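Local coordinates for protein dTDP-4-amino-4,6-dideoxyglucose formyltransferase (Shewanella sp. FDAARGOS_354, PDB 6V2T) that probably transfers a formyl group from a folate cofactor to the sugar amine of dTDP-4-amino-4,6-dideoxyglucose, a step linked to O-antigen synthesis, at residues Val29-Gln40 with Ser68-Ile77; Leu236-Ala247 with Lys256-Glu264. One frame throughout, in Å; residues are numbered along the deposited sequence.

Contact 1 of 2, residues Val29-Gln40 with Ser68-Ile77; sequences VSDNKPLVSFIQ and SLISLGLTSI. With 0FX (dTDP-4-amino-4,6-dideoxyglucose), chain G.
L69 and L74 meet V36 beside the strand-to-helix turn of a Rossmann-like α/β domain, in which the parallel strand 24-30 runs into helix 33-45 and the short helix 67-70 with its following loop covers one flank. No hydrogen bond crosses between the segments; the join is largely made by leucine methyls. Its tight part is buried. V36 and L74 reach toward each other tip to tip, CG1 of V36 lying 4.0 Å from CD2 of L74. L69 sends its two methyls separate ways: CD1 comes up against CA of D31, 3.7 Å away, while CD2 settles on CA of K33 at the first turn of the helix. Where strands 24-30 and 75-77 flank strand 53-60, CG1 of V29 touches CG2 of I77 at 4.1 Å, the two side chains crossing at about a right angle.

The outer side is more exposed, though its contacts are as close. There L72 slides past V36 in the opposite direction and puts its CD1 3.7 Å from CG of K33, whose chain, bent at chi2 and chi3, carries its aliphatic part across S68. Q40 brings NE2 near CD1 of L74. A Schellman motif at G73, with positive phi, turns the chain out of the helix, and L69 O receives L72 N and L74 N from opposite faces of its plane. CB of D31 points away from the other segment, and its carboxylate is held by S60, N63 and the backbone N of K101.

The same turn serves the ligand. N32 caps the helix through OD1, which accepts from L35 N in the carbonyl plane, and with CG anti to the backbone N (chi1 -169°) its ND2 donates to the diphosphate oxygen O3P of dTDP-4-amino-4,6-dideoxyglucose at 2.9 Å.

Contact 2 of 2, residues Leu236-Ala247 with Lys256-Glu264; sequences LRALSHGDFNNA and KVYIRLSAE. With NA (sodium ion), chain J; 0FX (dTDP-4-amino-4,6-dideoxyglucose), chain G; PO4 (phosphate ion), chain F; EDO (1,2-ethanediol), chain I.
The Y258 ring takes CB of N245 over one face, a CH-pi contact 4.0 Å from the ring centroid, and has N246 O at its edge. The R260 guanidinium works through its edge: NE and NH1 both grip F244 O, side-on and from one face of that carbonyl, with NE at 3.0 Å. A weak and doubtful bond, too short to weigh heavily, also joins NH1 to N245 OD1, whose amide plane stands 77° from the guanidinium. With CG anti to the carbonyl carbon (chi1 -64°) and the chain extended to NE, R260 reaches along the loop to these acceptors. Two further flat groups face the nucleotide. F244 lays one ring face on the thymine base of dTDP-4-amino-4,6-dideoxyglucose, with CD2 of H241 at its edge, and H241 lays one ring face against C1 of the deoxyribose. N246 reads the base edge with both ends of its amide: base N31 donates to OD1 at 2.9 Å and ND2 donates to O21.

One backbone bond and one to a serine hydroxyl tie the loop to the strand. I259 N donates to A247 O at 2.9 Å, and L261 N donates to OG of S240, which itself donates to L236 O; the hydroxyl thus joins strand to helix end. One water links L239 O, A247 N and I259 O. Nearby, CD2 of L236 packs on CG2 of I259 at 3.8 Å.

A263 O, with W168, N173 and two waters, completes the sodium site. Helix 229-238 ends here against helix 130-137, and L239 and N246 lean on helix 212-219. Strand 256-266 pairs with 248-250 and, antiparallel, with a strand of the second subunit, whose E264 forms a salt bridge with R260, so the sheet continues across the dimer interface.

Residues of two separate family regions bind one ligand here. Contact 1 comes first along the chain, in the formyl transferase region, and closes before contact 2 opens in the C-terminal dimerization region. Their centres lie 27 Å apart and their nearest atoms about 9 Å apart, without touching. They share no sheet: contact 1 draws on the mixed seven-stranded sheet, contact 2 on the small antiparallel sheet that runs into the second subunit. Bound dTDP-4-amino-4,6-dideoxyglucose spans the gap, its diphosphate at contact 1 and its thymine at contact 2.

Contact 1 of 2, residues Val29-Gln40 with Ser68-Ile77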
loop_
_atom_site.group_PDB
_atom_site.type_symbol
_atom_site.label_atom_id
_atom_site.label_comp_id
_atom_site.label_asym_id
_atom_site.label_seq_id
_atom_site.Cartn_x
_atom_site.Cartn_y
_atom_site.Cartn_z
ATOM N N VAL B 29 -5.604 1.974 -33.663
ATOM C CA VAL B 29 -6.500 1.147 -32.815
ATOM C C VAL B 29 -5.873 1.076 -31.432
ATOM O O VAL B 29 -4.716 0.628 -31.299
ATOM C CB VAL B 29 -6.740 -0.265 -33.358
ATOM C CG1 VAL B 29 -7.818 -0.980 -32.556
ATOM C CG2 VAL B 29 -7.101 -0.254 -34.827
ATOM N N SER B 30 -6.621 1.486 -30.428
ATOM C CA SER B 30 -6.070 1.703 -29.078
ATOM C C SER B 30 -7.155 1.586 -28.007
ATOM O O SER B 30 -8.270 2.123 -28.205
ATOM C CB SER B 30 -5.429 3.037 -29.007
ATOM O OG SER B 30 -4.863 3.208 -27.723
ATOM N N ASP B 31 -6.791 0.985 -26.880
ATOM C CA ASP B 31 -7.680 0.839 -25.695
ATOM C C ASP B 31 -7.040 1.524 -24.482
ATOM O O ASP B 31 -7.420 1.163 -23.363
ATOM C CB ASP B 31 -7.985 -0.642 -25.479
ATOM C CG ASP B 31 -8.892 -1.163 -26.577
ATOM O OD1 ASP B 31 -10.016 -0.612 -26.738
ATOM O OD2 ASP B 31 -8.455 -2.063 -27.294
ATOM N N ASN B 32 -6.125 2.473 -24.718
ATOM C CA ASN B 32 -5.330 3.201 -23.692
ATOM C C ASN B 32 -5.491 4.712 -23.912
ATOM O O ASN B 32 -4.969 5.260 -24.929
ATOM C CB ASN B 32 -3.863 2.773 -23.721
ATOM C CG ASN B 32 -3.058 3.268 -22.534
ATOM O OD1 ASN B 32 -2.434 4.325 -22.597
ATOM N ND2 ASN B 32 -3.057 2.503 -21.454
ATOM N N LYS B 33 -6.214 5.382 -23.013
ATOM C CA LYS B 33 -6.504 6.829 -23.163
ATOM C C LYS B 33 -5.190 7.602 -23.103
ATOM O O LYS B 33 -4.972 8.472 -23.940
ATOM C CB LYS B 33 -7.522 7.316 -22.124
ATOM C CG LYS B 33 -8.140 8.671 -22.440
ATOM C CD LYS B 33 -8.406 9.529 -21.222
ATOM C CE LYS B 33 -8.105 10.990 -21.470
ATOM N NZ LYS B 33 -7.910 11.720 -20.197
ATOM N N PRO B 34 -4.274 7.346 -22.138
ATOM C CA PRO B 34 -3.000 8.071 -22.100
ATOM C C PRO B 34 -2.249 8.074 -23.447
ATOM O O PRO B 34 -1.895 9.141 -23.891
ATOM C CB PRO B 34 -2.223 7.358 -20.981
ATOM C CG PRO B 34 -3.315 6.851 -20.055
ATOM C CD PRO B 34 -4.422 6.427 -20.995
ATOM N N LEU B 35 -2.062 6.910 -24.085
ATOM C CA LEU B 35 -1.431 6.778 -25.433
ATOM C C LEU B 35 -2.207 7.552 -26.516
ATOM O O LEU B 35 -1.575 8.311 -27.233
ATOM C CB LEU B 35 -1.335 5.299 -25.840
ATOM C CG LEU B 35 -0.026 4.597 -25.491
ATOM C CD1 LEU B 35 0.097 3.287 -26.268
ATOM C CD2 LEU B 35 1.186 5.489 -25.752
ATOM N N VAL B 36 -3.496 7.277 -26.701
ATOM C CA VAL B 36 -4.336 7.924 -27.744
ATOM C C VAL B 36 -4.181 9.440 -27.614
ATOM O O VAL B 36 -3.779 10.105 -28.596
ATOM C CB VAL B 36 -5.817 7.522 -27.613
ATOM C CG1 VAL B 36 -6.703 8.375 -28.519
ATOM C CG2 VAL B 36 -6.033 6.054 -27.926
ATOM N N SER B 37 -4.530 9.964 -26.442
ATOM C CA SER B 37 -4.470 11.414 -26.150
ATOM C C SER B 37 -3.061 11.928 -26.493
ATOM O O SER B 37 -2.955 12.935 -27.202
ATOM C CB SER B 37 -4.867 11.684 -24.727
ATOM O OG SER B 37 -4.624 13.037 -24.402
ATOM N N PHE B 38 -2.008 11.232 -26.062
ATOM C CA PHE B 38 -0.600 11.612 -26.355
ATOM C C PHE B 38 -0.330 11.572 -27.867
ATOM O O PHE B 38 0.321 12.493 -28.372
ATOM C CB PHE B 38 0.371 10.694 -25.625
ATOM C CG PHE B 38 1.800 10.999 -25.942
ATOM C CD1 PHE B 38 2.487 10.240 -26.877
ATOM C CD2 PHE B 38 2.437 12.074 -25.346
ATOM C CE1 PHE B 38 3.806 10.530 -27.169
ATOM C CE2 PHE B 38 3.752 12.367 -25.654
ATOM C CZ PHE B 38 4.434 11.585 -26.560
ATOM N N ILE B 39 -0.837 10.568 -28.586
ATOM C CA ILE B 39 -0.563 10.411 -30.045
ATOM C C ILE B 39 -1.294 11.532 -30.798
ATOM O O ILE B 39 -0.669 12.197 -31.656
ATOM C CB ILE B 39 -0.969 9.012 -30.552
ATOM C CG1 ILE B 39 -0.001 7.929 -30.065
ATOM C CG2 ILE B 39 -1.094 9.005 -32.065
ATOM C CD1 ILE B 39 -0.506 6.520 -30.286
ATOM N N GLN B 40 -2.550 11.776 -30.445
ATOM C CA GLN B 40 -3.349 12.894 -31.026
ATOM C C GLN B 40 -2.562 14.206 -30.952
ATOM O O GLN B 40 -2.423 14.871 -31.993
ATOM C CB GLN B 40 -4.710 12.968 -30.350
ATOM C CG GLN B 40 -5.691 12.015 -31.004
ATOM C CD GLN B 40 -7.007 11.906 -30.285
ATOM O OE1 GLN B 40 -7.142 12.307 -29.129
ATOM N NE2 GLN B 40 -7.974 11.304 -30.961
ATOM N N SER B 68 -14.024 6.786 -21.468
ATOM C CA SER B 68 -12.962 7.826 -21.533
ATOM C C SER B 68 -12.409 7.922 -22.959
ATOM O O SER B 68 -11.831 8.980 -23.302
ATOM C CB SER B 68 -11.853 7.549 -20.541
ATOM O OG SER B 68 -11.036 6.469 -20.965
ATOM N N LEU B 69 -12.556 6.845 -23.738
ATOM C CA LEU B 69 -12.127 6.782 -25.158
ATOM C C LEU B 69 -13.232 7.403 -26.016
ATOM O O LEU B 69 -12.886 8.171 -26.927
ATOM C CB LEU B 69 -11.825 5.326 -25.548
ATOM C CG LEU B 69 -10.562 4.729 -24.920
ATOM C CD1 LEU B 69 -10.444 3.241 -25.216
ATOM C CD2 LEU B 69 -9.317 5.459 -25.402
ATOM N N ILE B 70 -14.502 7.138 -25.689
ATOM C CA ILE B 70 -15.689 7.715 -26.394
ATOM C C ILE B 70 -15.741 9.229 -26.167
ATOM O O ILE B 70 -16.316 9.939 -27.023
ATOM C CB ILE B 70 -16.997 7.066 -25.922
ATOM C CG1 ILE B 70 -17.005 5.559 -26.168
ATOM C CG2 ILE B 70 -18.183 7.759 -26.576
ATOM C CD1 ILE B 70 -18.174 4.840 -25.534
ATOM N N SER B 71 -15.186 9.691 -25.045
ATOM C CA SER B 71 -15.075 11.126 -24.672
ATOM C C SER B 71 -14.024 11.827 -25.542
ATOM O O SER B 71 -14.084 13.062 -25.633
ATOM C CB SER B 71 -14.754 11.281 -23.208
ATOM O OG SER B 71 -13.350 11.264 -22.998
ATOM N N LEU B 72 -13.082 11.086 -26.137
ATOM C CA LEU B 72 -12.099 11.642 -27.105
ATOM C C LEU B 72 -12.674 11.539 -28.524
ATOM O O LEU B 72 -11.987 11.952 -29.468
ATOM C CB LEU B 72 -10.764 10.902 -26.971
ATOM C CG LEU B 72 -9.962 11.220 -25.709
ATOM C CD1 LEU B 72 -8.669 10.418 -25.668
ATOM C CD2 LEU B 72 -9.661 12.709 -25.609
ATOM N N GLY B 73 -13.901 11.030 -28.656
ATOM C CA GLY B 73 -14.630 10.933 -29.934
ATOM C C GLY B 73 -14.266 9.670 -30.697
ATOM O O GLY B 73 -14.561 9.601 -31.911
ATOM N N LEU B 74 -13.628 8.701 -30.032
ATOM C CA LEU B 74 -13.299 7.399 -30.665
ATOM C C LEU B 74 -14.589 6.599 -30.761
ATOM O O LEU B 74 -15.506 6.813 -29.943
ATOM C CB LEU B 74 -12.216 6.648 -29.882
ATOM C CG LEU B 74 -10.781 6.971 -30.293
ATOM C CD1 LEU B 74 -10.443 8.429 -30.032
ATOM C CD2 LEU B 74 -9.784 6.065 -29.591
ATOM N N THR B 75 -14.668 5.761 -31.779
ATOM C CA THR B 75 -15.745 4.770 -31.969
ATOM C C THR B 75 -15.106 3.385 -31.957
ATOM O O THR B 75 -13.870 3.287 -32.010
ATOM C CB THR B 75 -16.533 5.064 -33.247
ATOM O OG1 THR B 75 -15.567 5.175 -34.293
ATOM C CG2 THR B 75 -17.354 6.331 -33.140
ATOM N N SER B 76 -15.931 2.361 -31.853
ATOM C CA SER B 76 -15.499 0.949 -31.764
ATOM C C SER B 76 -15.065 0.469 -33.151
ATOM O O SER B 76 -15.598 0.988 -34.159
ATOM C CB SER B 76 -16.594 0.088 -31.212
ATOM O OG SER B 76 -16.080 -1.202 -30.935
ATOM N N ILE B 77 -14.140 -0.492 -33.190
ATOM C CA ILE B 77 -13.897 -1.341 -34.393
ATOM C C ILE B 77 -13.676 -2.769 -33.902
ATOM O O ILE B 77 -13.182 -2.913 -32.766
ATOM C CB ILE B 77 -12.725 -0.822 -35.248
ATOM C CG1 ILE B 77 -12.843 -1.284 -36.703
ATOM C CG2 ILE B 77 -11.380 -1.193 -34.634
ATOM C CD1 ILE B 77 -12.063 -0.428 -37.685
HETATM O O4P 0FX G . -1.300 -1.672 -20.805
HETATM P P2 0FX G . -2.793 -1.449 -21.061
HETATM O O3P 0FX G . -3.054 -0.372 -22.066
HETATM O O1G 0FX G . -3.222 -2.818 -21.697
HETATM C C1G 0FX G . -3.868 -2.799 -22.968
HETATM C C2G 0FX G . -5.030 -3.763 -22.829
HETATM O O2G 0FX G . -5.982 -3.389 -21.816
HETATM C C3G 0FX G . -4.435 -5.113 -22.466
HETATM O O3G 0FX G . -5.524 -6.048 -22.445
HETATM C C4G 0FX G . -3.318 -5.523 -23.445
HETATM N N4A 0FX G . -2.605 -6.682 -22.898
HETATM C C5G 0FX G . -2.271 -4.449 -23.716
HETATM C C6G 0FX G . -1.342 -4.866 -24.874
HETATM O O5G 0FX G . -2.945 -3.220 -24.000
HETATM O OPP 0FX G . -3.870 -0.931 -19.855
HETATM P P 0FX G . -4.236 -2.057 -18.827
HETATM O O1P 0FX G . -4.906 -3.259 -19.304
HETATM O O2P 0FX G . -5.202 -1.439 -17.853
HETATM O O5 0FX G . -3.047 -2.438 -17.863
HETATM C C5 0FX G . -2.149 -1.465 -17.397
HETATM C C4 0FX G . -1.471 -2.045 -16.150
HETATM O O4 0FX G . -2.383 -2.165 -15.056
HETATM C C3 0FX G . -0.952 -3.484 -16.319
HETATM O O3 0FX G . 0.297 -3.532 -16.994
HETATM C C2 0FX G . -0.919 -4.053 -14.879
HETATM C C1 0FX G . -2.076 -3.240 -14.235
HETATM N N11 0FX G . -3.254 -4.085 -14.099
HETATM C C61 0FX G . -4.283 -4.038 -14.975
HETATM C C51 0FX G . -5.390 -4.859 -14.768
HETATM C C5A 0FX G . -6.554 -4.828 -15.752
HETATM C C21 0FX G . -3.286 -4.899 -13.037
HETATM O O21 0FX G . -2.229 -4.915 -12.187
HETATM N N31 0FX G . -4.336 -5.724 -12.807
HETATM C C41 0FX G . -5.396 -5.714 -13.659
HETATM O O41 0FX G . -6.420 -6.590 -13.438
#

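Contact 2 of 2, residues Leu236-Ala247 with Lys256-Glu264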
loop_
_atom_site.group_PDB
_atom_site.type_symbol
_atom_site.label_atom_id
_atom_site.label_comp_id
_atom_site.label_asym_id
_atom_site.label_seq_id
_atom_site.Cartn_x
_atom_site.Cartn_y
_atom_site.Cartn_z
ATOM N N LEU B 236 4.924 -9.993 -4.266
ATOM C CA LEU B 236 3.828 -9.066 -3.834
ATOM C C LEU B 236 4.027 -7.682 -4.486
ATOM O O LEU B 236 3.028 -7.095 -4.917
ATOM C CB LEU B 236 3.786 -8.982 -2.308
ATOM C CG LEU B 236 3.449 -10.285 -1.591
ATOM C CD1 LEU B 236 3.503 -10.086 -0.084
ATOM C CD2 LEU B 236 2.094 -10.836 -2.024
ATOM N N ARG B 237 5.260 -7.185 -4.610
ATOM C CA ARG B 237 5.488 -5.884 -5.309
ATOM C C ARG B 237 5.161 -6.003 -6.801
ATOM O O ARG B 237 4.536 -5.034 -7.341
ATOM C CB ARG B 237 6.865 -5.286 -4.991
ATOM C CG ARG B 237 8.032 -5.844 -5.789
ATOM C CD ARG B 237 9.313 -5.293 -5.169
ATOM N NE ARG B 237 10.494 -5.978 -5.658
ATOM C CZ ARG B 237 11.201 -5.662 -6.736
ATOM N NH1 ARG B 237 10.881 -4.642 -7.524
ATOM N NH2 ARG B 237 12.255 -6.402 -7.028
ATOM N N ALA B 238 5.432 -7.162 -7.435
ATOM C CA ALA B 238 5.122 -7.426 -8.855
ATOM C C ALA B 238 3.605 -7.346 -9.067
ATOM O O ALA B 238 3.185 -6.938 -10.139
ATOM C CB ALA B 238 5.612 -8.793 -9.285
ATOM N N LEU B 239 2.835 -7.779 -8.071
ATOM C CA LEU B 239 1.356 -7.941 -8.139
ATOM C C LEU B 239 0.648 -6.701 -7.554
ATOM O O LEU B 239 -0.595 -6.674 -7.515
ATOM C CB LEU B 239 0.998 -9.220 -7.395
ATOM C CG LEU B 239 1.427 -10.503 -8.113
ATOM C CD1 LEU B 239 0.996 -11.737 -7.330
ATOM C CD2 LEU B 239 0.900 -10.579 -9.542
ATOM N N SER B 240 1.402 -5.680 -7.185
ATOM C CA SER B 240 0.885 -4.426 -6.599
ATOM C C SER B 240 0.898 -3.341 -7.658
ATOM O O SER B 240 1.971 -3.019 -8.201
ATOM C CB SER B 240 1.624 -4.048 -5.369
ATOM O OG SER B 240 1.517 -5.101 -4.435
ATOM N N HIS B 241 -0.281 -2.852 -7.999
ATOM C CA HIS B 241 -0.438 -1.822 -9.057
ATOM C C HIS B 241 -1.641 -0.967 -8.684
ATOM O O HIS B 241 -2.766 -1.307 -9.123
ATOM C CB HIS B 241 -0.595 -2.464 -10.423
ATOM C CG HIS B 241 -0.493 -1.531 -11.577
ATOM N ND1 HIS B 241 0.526 -1.653 -12.524
ATOM C CD2 HIS B 241 -1.274 -0.482 -11.963
ATOM C CE1 HIS B 241 0.373 -0.694 -13.433
ATOM N NE2 HIS B 241 -0.730 0.040 -13.115
ATOM N N GLY B 242 -1.391 0.076 -7.915
ATOM C CA GLY B 242 -2.430 1.030 -7.469
ATOM C C GLY B 242 -3.535 0.279 -6.751
ATOM O O GLY B 242 -3.210 -0.555 -5.887
ATOM N N ASP B 243 -4.787 0.454 -7.179
ATOM C CA ASP B 243 -5.959 -0.121 -6.473
ATOM C C ASP B 243 -6.397 -1.431 -7.107
ATOM O O ASP B 243 -7.426 -1.975 -6.636
ATOM C CB ASP B 243 -7.132 0.856 -6.463
ATOM C CG ASP B 243 -6.907 1.969 -5.463
ATOM O OD1 ASP B 243 -6.341 1.678 -4.386
ATOM O OD2 ASP B 243 -7.262 3.108 -5.782
ATOM N N PHE B 244 -5.647 -1.967 -8.079
ATOM C CA PHE B 244 -6.033 -3.243 -8.737
ATOM C C PHE B 244 -6.108 -4.321 -7.658
ATOM O O PHE B 244 -5.279 -4.323 -6.739
ATOM C CB PHE B 244 -5.113 -3.575 -9.922
ATOM C CG PHE B 244 -5.492 -2.872 -11.201
ATOM C CD1 PHE B 244 -4.643 -1.942 -11.786
ATOM C CD2 PHE B 244 -6.715 -3.127 -11.807
ATOM C CE1 PHE B 244 -5.006 -1.273 -12.945
ATOM C CE2 PHE B 244 -7.074 -2.468 -12.977
ATOM C CZ PHE B 244 -6.215 -1.547 -13.540
ATOM N N ASN B 245 -7.111 -5.189 -7.770
ATOM C CA ASN B 245 -7.313 -6.382 -6.914
ATOM C C ASN B 245 -6.532 -7.515 -7.547
ATOM O O ASN B 245 -7.057 -8.131 -8.477
ATOM C CB ASN B 245 -8.806 -6.711 -6.782
ATOM C CG ASN B 245 -9.559 -5.610 -6.068
ATOM O OD1 ASN B 245 -9.430 -5.447 -4.856
ATOM N ND2 ASN B 245 -10.336 -4.846 -6.814
ATOM N N ASN B 246 -5.268 -7.679 -7.177
ATOM C CA ASN B 246 -4.413 -8.677 -7.863
ATOM C C ASN B 246 -4.178 -9.855 -6.920
ATOM O O ASN B 246 -4.925 -10.854 -7.014
ATOM C CB ASN B 246 -3.151 -8.030 -8.440
ATOM C CG ASN B 246 -3.411 -7.053 -9.568
ATOM O OD1 ASN B 246 -4.373 -7.185 -10.331
ATOM N ND2 ASN B 246 -2.546 -6.065 -9.693
ATOM N N ALA B 247 -3.122 -9.806 -6.111
ATOM C CA ALA B 247 -2.722 -10.911 -5.222
ATOM C C ALA B 247 -3.835 -11.120 -4.192
ATOM O O ALA B 247 -4.338 -10.128 -3.658
ATOM C CB ALA B 247 -1.398 -10.609 -4.573
ATOM N N LYS B 256 -11.912 -14.015 -0.098
ATOM C CA LYS B 256 -10.530 -13.708 -0.542
ATOM C C LYS B 256 -9.977 -12.573 0.312
ATOM O O LYS B 256 -10.722 -11.610 0.601
ATOM C CB LYS B 256 -10.517 -13.337 -2.031
ATOM C CG LYS B 256 -10.760 -14.519 -2.965
ATOM C CD LYS B 256 -10.889 -14.151 -4.423
ATOM C CE LYS B 256 -11.404 -15.313 -5.247
ATOM N NZ LYS B 256 -11.213 -15.089 -6.698
ATOM N N VAL B 257 -8.701 -12.680 0.667
ATOM C CA VAL B 257 -7.950 -11.537 1.236
ATOM C C VAL B 257 -7.003 -11.028 0.156
ATOM O O VAL B 257 -6.091 -11.759 -0.179
ATOM C CB VAL B 257 -7.208 -11.935 2.511
ATOM C CG1 VAL B 257 -6.418 -10.748 3.029
ATOM C CG2 VAL B 257 -8.181 -12.450 3.569
ATOM N N TYR B 258 -7.204 -9.805 -0.329
ATOM C CA TYR B 258 -6.289 -9.172 -1.319
ATOM C C TYR B 258 -5.119 -8.521 -0.576
ATOM O O TYR B 258 -5.324 -7.782 0.438
ATOM C CB TYR B 258 -7.026 -8.206 -2.254
ATOM C CG TYR B 258 -7.940 -8.915 -3.221
ATOM C CD1 TYR B 258 -7.481 -9.371 -4.451
ATOM C CD2 TYR B 258 -9.252 -9.199 -2.877
ATOM C CE1 TYR B 258 -8.321 -10.036 -5.331
ATOM C CE2 TYR B 258 -10.100 -9.868 -3.741
ATOM C CZ TYR B 258 -9.637 -10.278 -4.977
ATOM O OH TYR B 258 -10.463 -10.947 -5.822
ATOM N N ILE B 259 -3.916 -8.788 -1.093
ATOM C CA ILE B 259 -2.632 -8.304 -0.532
ATOM C C ILE B 259 -2.005 -7.326 -1.519
ATOM O O ILE B 259 -1.859 -7.692 -2.687
ATOM C CB ILE B 259 -1.707 -9.499 -0.243
ATOM C CG1 ILE B 259 -2.358 -10.481 0.729
ATOM C CG2 ILE B 259 -0.360 -9.022 0.266
ATOM C CD1 ILE B 259 -2.485 -9.951 2.147
ATOM N N ARG B 260 -1.590 -6.157 -1.029
ATOM C CA ARG B 260 -0.854 -5.131 -1.796
ATOM C C ARG B 260 0.358 -4.771 -0.942
ATOM O O ARG B 260 0.250 -4.838 0.313
ATOM C CB ARG B 260 -1.723 -3.909 -2.099
ATOM C CG ARG B 260 -2.912 -4.193 -3.007
ATOM C CD ARG B 260 -3.938 -3.055 -3.113
ATOM N NE ARG B 260 -5.094 -3.520 -3.890
ATOM C CZ ARG B 260 -6.220 -4.080 -3.378
ATOM N NH1 ARG B 260 -7.180 -4.482 -4.189
ATOM N NH2 ARG B 260 -6.410 -4.238 -2.069
ATOM N N LEU B 261 1.445 -4.395 -1.594
ATOM C CA LEU B 261 2.709 -3.999 -0.917
ATOM C C LEU B 261 3.220 -2.728 -1.575
ATOM O O LEU B 261 3.101 -2.597 -2.811
ATOM C CB LEU B 261 3.717 -5.149 -1.046
ATOM C CG LEU B 261 5.052 -4.973 -0.315
ATOM C CD1 LEU B 261 5.457 -6.262 0.368
ATOM C CD2 LEU B 261 6.143 -4.532 -1.276
ATOM N N SER B 262 3.765 -1.815 -0.789
ATOM C CA SER B 262 4.493 -0.633 -1.305
ATOM C C SER B 262 5.949 -0.745 -0.862
ATOM O O SER B 262 6.190 -1.310 0.215
ATOM C CB SER B 262 3.907 0.642 -0.767
ATOM O OG SER B 262 3.961 0.604 0.646
ATOM N N ALA B 263 6.849 -0.131 -1.621
ATOM C CA ALA B 263 8.304 -0.072 -1.352
ATOM C C ALA B 263 8.752 1.350 -1.667
ATOM O O ALA B 263 8.388 1.873 -2.741
ATOM C CB ALA B 263 9.029 -1.083 -2.172
ATOM N N GLU B 264 9.392 2.001 -0.715
ATOM C CA GLU B 264 9.697 3.442 -0.833
ATOM C C GLU B 264 11.175 3.597 -0.522
ATOM O O GLU B 264 11.583 3.241 0.599
ATOM C CB GLU B 264 8.792 4.261 0.098
ATOM C CG GLU B 264 9.008 5.762 -0.005
ATOM C CD GLU B 264 8.654 6.601 1.229
ATOM O OE1 GLU B 264 9.126 7.761 1.310
ATOM O OE2 GLU B 264 7.896 6.118 2.103
HETATM NA NA NA J . 8.095 1.636 -4.987
HETATM O O4P 0FX G . -1.300 -1.672 -20.805
HETATM P P2 0FX G . -2.793 -1.449 -21.061
HETATM O O3P 0FX G . -3.054 -0.372 -22.066
HETATM O O1G 0FX G . -3.222 -2.818 -21.697
HETATM C C1G 0FX G . -3.868 -2.799 -22.968
HETATM C C2G 0FX G . -5.030 -3.763 -22.829
HETATM O O2G 0FX G . -5.982 -3.389 -21.816
HETATM C C3G 0FX G . -4.435 -5.113 -22.466
HETATM O O3G 0FX G . -5.524 -6.048 -22.445
HETATM C C4G 0FX G . -3.318 -5.523 -23.445
HETATM N N4A 0FX G . -2.605 -6.682 -22.898
HETATM C C5G 0FX G . -2.271 -4.449 -23.716
HETATM C C6G 0FX G . -1.342 -4.866 -24.874
HETATM O O5G 0FX G . -2.945 -3.220 -24.000
HETATM O OPP 0FX G . -3.870 -0.931 -19.855
HETATM P P 0FX G . -4.236 -2.057 -18.827
HETATM O O1P 0FX G . -4.906 -3.259 -19.304
HETATM O O2P 0FX G . -5.202 -1.439 -17.853
HETATM O O5 0FX G . -3.047 -2.438 -17.863
HETATM C C5 0FX G . -2.149 -1.465 -17.397
HETATM C C4 0FX G . -1.471 -2.045 -16.150
HETATM O O4 0FX G . -2.383 -2.165 -15.056
HETATM C C3 0FX G . -0.952 -3.484 -16.319
HETATM O O3 0FX G . 0.297 -3.532 -16.994
HETATM C C2 0FX G . -0.919 -4.053 -14.879
HETATM C C1 0FX G . -2.076 -3.240 -14.235
HETATM N N11 0FX G . -3.254 -4.085 -14.099
HETATM C C61 0FX G . -4.283 -4.038 -14.975
HETATM C C51 0FX G . -5.390 -4.859 -14.768
HETATM C C5A 0FX G . -6.554 -4.828 -15.752
HETATM C C21 0FX G . -3.286 -4.899 -13.037
HETATM O O21 0FX G . -2.229 -4.915 -12.187
HETATM N N31 0FX G . -4.336 -5.724 -12.807
HETATM C C41 0FX G . -5.396 -5.714 -13.659
HETATM O O41 0FX G . -6.420 -6.590 -13.438
HETATM P P PO4 F . -0.047 -0.513 0.629
HETATM O O1 PO4 F . -1.262 -1.357 0.194
HETATM O O2 PO4 F . 0.281 0.479 -0.498
HETATM O O3 PO4 F . -0.354 0.254 1.931
HETATM O O4 PO4 F . 1.145 -1.418 0.881
HETATM C C1 EDO I . 14.954 -5.550 -9.334
HETATM O O1 EDO I . 13.718 -6.254 -9.431
HETATM C C2 EDO I . 16.051 -6.511 -9.545
HETATM O O2 EDO I . 15.869 -7.668 -8.721
HETATM O O HOH W 1 -2.266 -7.186 -5.367
HETATM O O HOH W 2 5.847 1.544 -4.037
HETATM O O HOH W 3 8.803 3.684 -5.600
#